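Local coordinates for protein ten1 (Schizosaccharomyces pombe, PDB 3KF6), which is required for telomere maintenance, binding single-stranded telomeric DNA and pairing with Stn1 in a complex that resembles Rpa2-Rpa3, at residues V58-Q61 with K62-L66; P92-R95 with Q96-E100. One frame throughout, in Å; residues are numbered along the deposited sequence.

Interaction 1: V58-Q61 with K62-L66; sequences VSIQ and KHEWL
Q61 and E64, the two ends of a type II beta turn that delivers the chain into strand 65-74 of the OB fold, are joined by two hydrogen bonds. The turn itself is closed by the backbone: E64 N donates to Q61 O at 3.1 Å, reaching it obliquely, 35° off the carbonyl plane. The second bond brings in a side chain. E64 runs back alongside the turn, and its OE2 accepts from Q61 N at 2.6 Å, a short bond whose N-H comes to the anti side of the carboxylate, somewhat out of its plane. What makes this possible is the first torsion of E64, which sets CG between its own N and carbonyl carbon (chi1 75°); from there the extended chain passes close to Q61 O, with E64 CG 3.1 Å from that oxygen. Next to the bond, I60 crosses E64 at about a right angle and lays CG2 3.3 Å from E64 OE2. The CD1 of I60 meets L66 CD1 at 4.3 Å, a light apolar touch, while I60 also packs on V30 of strand 23-34. That same V30 bonds through its backbone with H63 and E64, tying the turn to the neighbouring strand. E64 N is thus satisfied by Q61 O, and the N-H dipole of Q61, pointed at OE2, would probably favour the charged form of the carboxylate.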
ATOM      1  N   VAL B  58      -6.979   7.082 -21.043  1.00 40.93           N
ATOM      2  CA  VAL B  58      -5.819   7.211 -21.916  1.00 39.40           C
ATOM      3  C   VAL B  58      -5.587   5.852 -22.566  1.00 38.44           C
ATOM      4  O   VAL B  58      -5.857   4.817 -21.959  1.00 38.90           O
ATOM      5  CB  VAL B  58      -4.548   7.625 -21.138  1.00 39.21           C
ATOM      6  CG1 VAL B  58      -4.710   9.035 -20.586  1.00 39.02           C
ATOM      7  CG2 VAL B  58      -4.282   6.636 -20.015  1.00 39.47           C
ATOM      8  N   SER B  59      -5.097   5.857 -23.798  1.00 36.86           N
ATOM      9  CA  SER B  59      -4.846   4.615 -24.519  1.00 37.44           C
ATOM     10  C   SER B  59      -3.762   3.772 -23.861  1.00 36.73           C
ATOM     11  O   SER B  59      -2.810   4.301 -23.287  1.00 36.36           O
ATOM     12  CB  SER B  59      -4.456   4.918 -25.968  1.00 38.14           C
ATOM     13  OG  SER B  59      -5.524   5.547 -26.658  1.00 38.87           O
ATOM     14  N   ILE B  60      -3.926   2.456 -23.940  1.00 37.20           N
ATOM     15  CA  ILE B  60      -2.965   1.521 -23.372  1.00 37.81           C
ATOM     16  C   ILE B  60      -2.119   0.950 -24.502  1.00 36.87           C
ATOM     17  O   ILE B  60      -2.646   0.507 -25.520  1.00 39.37           O
ATOM     18  CB  ILE B  60      -3.680   0.376 -22.630  1.00 38.33           C
ATOM     19  CG1 ILE B  60      -4.386   0.933 -21.391  1.00 38.68           C
ATOM     20  CG2 ILE B  60      -2.677  -0.706 -22.236  1.00 39.53           C
ATOM     21  CD1 ILE B  60      -5.092  -0.111 -20.559  1.00 40.37           C
ATOM     22  N   GLN B  61      -0.803   0.972 -24.319  1.00 35.97           N
ATOM     23  CA  GLN B  61       0.118   0.479 -25.333  1.00 35.11           C
ATOM     24  C   GLN B  61       0.520  -0.966 -25.067  1.00 34.73           C
ATOM     25  O   GLN B  61       0.787  -1.349 -23.928  1.00 33.44           O
ATOM     26  CB  GLN B  61       1.358   1.383 -25.380  1.00 36.37           C
ATOM     27  CG  GLN B  61       2.303   1.112 -26.543  1.00 37.50           C
ATOM     28  CD  GLN B  61       3.108   2.345 -26.936  1.00 39.00           C
ATOM     29  OE1 GLN B  61       3.902   2.863 -26.152  1.00 36.65           O
ATOM     30  NE2 GLN B  61       2.896   2.822 -28.159  1.00 41.22           N
ATOM     31  N   LYS B  62       0.552  -1.771 -26.124  1.00 32.84           N
ATOM     32  CA  LYS B  62       0.925  -3.169 -25.985  1.00 31.72           C
ATOM     33  C   LYS B  62       2.310  -3.268 -25.360  1.00 30.20           C
ATOM     34  O   LYS B  62       3.209  -2.486 -25.679  1.00 30.31           O
ATOM     35  CB  LYS B  62       0.918  -3.872 -27.348  1.00 32.03           C
ATOM     36  CG  LYS B  62       1.204  -5.369 -27.257  1.00 35.31           C
ATOM     37  CD  LYS B  62       1.061  -6.079 -28.600  1.00 37.43           C
ATOM     38  CE  LYS B  62       1.352  -7.569 -28.446  1.00 38.80           C
ATOM     39  NZ  LYS B  62       1.249  -8.325 -29.726  1.00 40.63           N
ATOM     40  N   HIS B  63       2.462  -4.228 -24.455  1.00 27.99           N
ATOM     41  CA  HIS B  63       3.720  -4.474 -23.763  1.00 27.62           C
ATOM     42  C   HIS B  63       4.065  -3.486 -22.652  1.00 24.25           C
ATOM     43  O   HIS B  63       5.140  -3.575 -22.061  1.00 25.03           O
ATOM     44  CB  HIS B  63       4.877  -4.547 -24.765  1.00 32.44           C
ATOM     45  CG  HIS B  63       4.781  -5.707 -25.708  1.00 37.28           C
ATOM     46  ND1 HIS B  63       4.670  -7.008 -25.273  1.00 40.40           N
ATOM     47  CD2 HIS B  63       4.776  -5.758 -27.061  1.00 38.54           C
ATOM     48  CE1 HIS B  63       4.600  -7.815 -26.318  1.00 40.28           C
ATOM     49  NE2 HIS B  63       4.662  -7.081 -27.415  1.00 41.02           N
ATOM     50  N   GLU B  64       3.171  -2.548 -22.356  1.00 24.04           N
ATOM     51  CA  GLU B  64       3.468  -1.621 -21.271  1.00 22.26           C
ATOM     52  C   GLU B  64       3.116  -2.316 -19.957  1.00 21.50           C
ATOM     53  O   GLU B  64       2.282  -3.231 -19.928  1.00 20.37           O
ATOM     54  CB  GLU B  64       2.691  -0.311 -21.413  1.00 22.43           C
ATOM     55  CG  GLU B  64       1.220  -0.361 -21.057  1.00 25.33           C
ATOM     56  CD  GLU B  64       0.635   1.034 -20.953  1.00 27.58           C
ATOM     57  OE1 GLU B  64       1.050   1.772 -20.038  1.00 28.33           O
ATOM     58  OE2 GLU B  64      -0.222   1.401 -21.783  1.00 27.67           O
ATOM     59  N   TRP B  65       3.764  -1.895 -18.877  1.00 19.87           N
ATOM     60  CA  TRP B  65       3.534  -2.507 -17.577  1.00 18.74           C
ATOM     61  C   TRP B  65       2.551  -1.727 -16.716  1.00 18.15           C
ATOM     62  O   TRP B  65       2.631  -0.501 -16.610  1.00 17.31           O
ATOM     63  CB  TRP B  65       4.866  -2.691 -16.847  1.00 19.43           C
ATOM     64  CG  TRP B  65       5.717  -3.777 -17.462  1.00 21.02           C
ATOM     65  CD1 TRP B  65       6.554  -3.664 -18.536  1.00 22.48           C
ATOM     66  CD2 TRP B  65       5.774  -5.148 -17.051  1.00 21.83           C
ATOM     67  NE1 TRP B  65       7.130  -4.882 -18.819  1.00 23.09           N
ATOM     68  CE2 TRP B  65       6.666  -5.810 -17.923  1.00 22.54           C
ATOM     69  CE3 TRP B  65       5.152  -5.882 -16.031  1.00 20.87           C
ATOM     70  CZ2 TRP B  65       6.954  -7.174 -17.805  1.00 23.45           C
ATOM     71  CZ3 TRP B  65       5.438  -7.239 -15.913  1.00 22.80           C
ATOM     72  CH2 TRP B  65       6.332  -7.871 -16.797  1.00 21.60           C
ATOM     73  N   LEU B  66       1.626  -2.458 -16.099  1.00 16.02           N
ATOM     74  CA  LEU B  66       0.593  -1.859 -15.260  1.00 14.88           C
ATOM     75  C   LEU B  66       0.519  -2.467 -13.869  1.00 14.12           C
ATOM     76  O   LEU B  66       0.746  -3.663 -13.700  1.00 15.73           O
ATOM     77  CB  LEU B  66      -0.779  -2.055 -15.911  1.00 16.95           C
ATOM     78  CG  LEU B  66      -1.006  -1.485 -17.310  1.00 16.85           C
ATOM     79  CD1 LEU B  66      -2.394  -1.895 -17.797  1.00 18.84           C
ATOM     80  CD2 LEU B  66      -0.871   0.033 -17.271  1.00 18.49           C
TER

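Interaction 2: P92-R95 with Q96-E100; sequences PRYR and QMVSE
P92 O accepts from Q96 N at 3.1 Å, one of the i to i+4 backbone bonds in the first turns of the C-terminal helix 91-103, which follows the OB-fold strands and packs on the Stn1 chain. R93 comes next, packing on W133 of the Stn1 chain, and bends at chi2 (-117°) and chi3, bringing its guanidinium alongside the extended Q96 side chain. Two nitrogens share one acceptor: R93 NH2 reaches Q96 OE1 at 2.8 Å on a lone pair, and R93 NE reaches the same oxygen at 3.3 Å, nearly in line with its C=O. The guanidinium and amide planes lie only 23° apart. An alanine here would probably leave Q96 OE1 without either donor and let the amide turn, and would lose the packing on W133. Y94 packs on L9 of its own chain and on W136 of the Stn1 chain, and one face of its ring receives the methyl CG2 of V98 in a CH-pi contact, 3.7 Å from the ring centroid. R95 closes the segment: its O accepts from S99 N at 3.0 Å, while its extended chain, with CG set between the backbone N and the carbonyl carbon (chi1 61°), lays one guanidinium face over P92 CA, which sits 3.8 Å from that plane.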
ATOM      1  N   PRO B  92      13.578  -6.142 -11.911  1.00 21.38           N
ATOM      2  CA  PRO B  92      14.357  -7.030 -11.042  1.00 21.76           C
ATOM      3  C   PRO B  92      14.263  -6.671  -9.561  1.00 18.50           C
ATOM      4  O   PRO B  92      14.139  -7.559  -8.715  1.00 20.03           O
ATOM      5  CB  PRO B  92      15.775  -6.891 -11.591  1.00 22.83           C
ATOM      6  CG  PRO B  92      15.536  -6.627 -13.053  1.00 24.25           C
ATOM      7  CD  PRO B  92      14.415  -5.613 -13.002  1.00 22.36           C
ATOM      8  N   ARG B  93      14.325  -5.379  -9.248  1.00 18.57           N
ATOM      9  CA  ARG B  93      14.248  -4.947  -7.855  1.00 16.92           C
ATOM     10  C   ARG B  93      12.828  -5.127  -7.335  1.00 16.65           C
ATOM     11  O   ARG B  93      12.620  -5.530  -6.189  1.00 16.78           O
ATOM     12  CB  ARG B  93      14.697  -3.486  -7.718  1.00 19.07           C
ATOM     13  CG  ARG B  93      16.096  -3.228  -8.277  1.00 23.37           C
ATOM     14  CD  ARG B  93      17.116  -2.759  -7.249  1.00 29.93           C
ATOM     15  NE  ARG B  93      17.409  -3.751  -6.220  1.00 29.44           N
ATOM     16  CZ  ARG B  93      18.541  -3.788  -5.514  1.00 29.11           C
ATOM     17  NH1 ARG B  93      19.497  -2.895  -5.726  1.00 32.11           N
ATOM     18  NH2 ARG B  93      18.713  -4.713  -4.584  1.00 26.88           N
ATOM     19  N   TYR B  94      11.843  -4.832  -8.178  1.00 16.57           N
ATOM     20  CA  TYR B  94      10.455  -5.013  -7.770  1.00 15.92           C
ATOM     21  C   TYR B  94      10.160  -6.476  -7.420  1.00 16.77           C
ATOM     22  O   TYR B  94       9.572  -6.764  -6.374  1.00 17.20           O
ATOM     23  CB  TYR B  94       9.506  -4.543  -8.877  1.00 15.56           C
ATOM     24  CG  TYR B  94       8.069  -4.962  -8.661  1.00 17.41           C
ATOM     25  CD1 TYR B  94       7.584  -6.151  -9.203  1.00 15.43           C
ATOM     26  CD2 TYR B  94       7.205  -4.197  -7.878  1.00 16.48           C
ATOM     27  CE1 TYR B  94       6.282  -6.572  -8.970  1.00 18.90           C
ATOM     28  CE2 TYR B  94       5.894  -4.610  -7.639  1.00 16.66           C
ATOM     29  CZ  TYR B  94       5.443  -5.800  -8.191  1.00 15.35           C
ATOM     30  OH  TYR B  94       4.155  -6.220  -7.955  1.00 17.76           O
ATOM     31  N   ARG B  95      10.564  -7.413  -8.277  1.00 16.74           N
ATOM     32  CA  ARG B  95      10.279  -8.806  -7.961  1.00 18.14           C
ATOM     33  C   ARG B  95      11.056  -9.268  -6.733  1.00 17.08           C
ATOM     34  O   ARG B  95      10.563 -10.078  -5.956  1.00 17.84           O
ATOM     35  CB  ARG B  95      10.552  -9.719  -9.164  1.00 22.49           C
ATOM     36  CG  ARG B  95      11.958  -9.755  -9.682  1.00 28.80           C
ATOM     37  CD  ARG B  95      12.038 -10.793 -10.797  1.00 32.84           C
ATOM     38  NE  ARG B  95      13.409 -11.049 -11.206  1.00 39.02           N
ATOM     39  CZ  ARG B  95      13.949 -10.632 -12.343  1.00 36.93           C
ATOM     40  NH1 ARG B  95      13.236  -9.930 -13.216  1.00 37.81           N
ATOM     41  NH2 ARG B  95      15.211 -10.924 -12.603  1.00 41.61           N
ATOM     42  N   GLN B  96      12.257  -8.732  -6.550  1.00 16.85           N
ATOM     43  CA  GLN B  96      13.071  -9.080  -5.391  1.00 17.55           C
ATOM     44  C   GLN B  96      12.325  -8.699  -4.112  1.00 17.66           C
ATOM     45  O   GLN B  96      12.233  -9.491  -3.178  1.00 18.05           O
ATOM     46  CB  GLN B  96      14.414  -8.350  -5.447  1.00 17.84           C
ATOM     47  CG  GLN B  96      15.254  -8.447  -4.166  1.00 19.38           C
ATOM     48  CD  GLN B  96      16.574  -7.701  -4.277  1.00 18.73           C
ATOM     49  OE1 GLN B  96      16.622  -6.577  -4.767  1.00 22.81           O
ATOM     50  NE2 GLN B  96      17.652  -8.324  -3.807  1.00 25.26           N
ATOM     51  N   MET B  97      11.765  -7.492  -4.080  1.00 17.11           N
ATOM     52  CA  MET B  97      11.046  -7.041  -2.894  1.00 17.31           C
ATOM     53  C   MET B  97       9.712  -7.748  -2.674  1.00 16.72           C
ATOM     54  O   MET B  97       9.311  -7.958  -1.532  1.00 18.52           O
ATOM     55  CB  MET B  97      10.833  -5.525  -2.929  1.00 17.10           C
ATOM     56  CG  MET B  97      12.125  -4.716  -2.972  1.00 20.56           C
ATOM     57  SD  MET B  97      13.397  -5.273  -1.800  1.00 20.83           S
ATOM     58  CE  MET B  97      14.886  -4.763  -2.680  1.00 23.82           C
ATOM     59  N   VAL B  98       9.011  -8.101  -3.751  1.00 16.71           N
ATOM     60  CA  VAL B  98       7.743  -8.805  -3.604  1.00 15.59           C
ATOM     61  C   VAL B  98       8.042 -10.151  -2.955  1.00 16.93           C
ATOM     62  O   VAL B  98       7.331 -10.586  -2.055  1.00 17.49           O
ATOM     63  CB  VAL B  98       7.044  -9.067  -4.963  1.00 17.35           C
ATOM     64  CG1 VAL B  98       5.865 -10.021  -4.770  1.00 16.25           C
ATOM     65  CG2 VAL B  98       6.555  -7.760  -5.557  1.00 14.79           C
ATOM     66  N   SER B  99       9.098 -10.803  -3.429  1.00 18.68           N
ATOM     67  CA  SER B  99       9.494 -12.094  -2.885  1.00 18.50           C
ATOM     68  C   SER B  99       9.913 -11.969  -1.430  1.00 17.89           C
ATOM     69  O   SER B  99       9.491 -12.763  -0.597  1.00 18.85           O
ATOM     70  CB  SER B  99      10.641 -12.698  -3.698  1.00 21.88           C
ATOM     71  OG  SER B  99      10.167 -13.209  -4.929  1.00 27.26           O
ATOM     72  N   GLU B 100      10.727 -10.962  -1.121  1.00 18.61           N
ATOM     73  CA  GLU B 100      11.181 -10.766   0.253  1.00 19.31           C
ATOM     74  C   GLU B 100      10.023 -10.514   1.208  1.00 19.14           C
ATOM     75  O   GLU B 100      10.000 -11.038   2.318  1.00 19.90           O
ATOM     76  CB  GLU B 100      12.175  -9.604   0.337  1.00 21.35           C
ATOM     77  CG  GLU B 100      13.561  -9.939  -0.153  1.00 27.07           C
ATOM     78  CD  GLU B 100      14.131 -11.161   0.548  1.00 27.46           C
ATOM     79  OE1 GLU B 100      14.196 -12.233  -0.087  1.00 32.09           O
ATOM     80  OE2 GLU B 100      14.499 -11.049   1.739  1.00 31.76           O
TER

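How the interactions relate
Both interactions are local, each within one continuous run of chain, but they hold different elements. Interaction 1 is a surface turn leading into strand 65-74, touched by no residue of Stn1; interaction 2 is a partly buried contact along helix 91-103, with one side on L9 and F11 of its own chain and residues that also meet Stn1. Their centres stand 22 Å apart, with nearest atoms about 7 Å apart. The chemistry follows the setting. In 58-66 an acidic side chain takes up a backbone amide, with few apolar contacts; in 92-100 the backbone bonds are regular helical ones, and the side chains add a neutral amide gripped by a guanidinium and an aromatic-methyl contact.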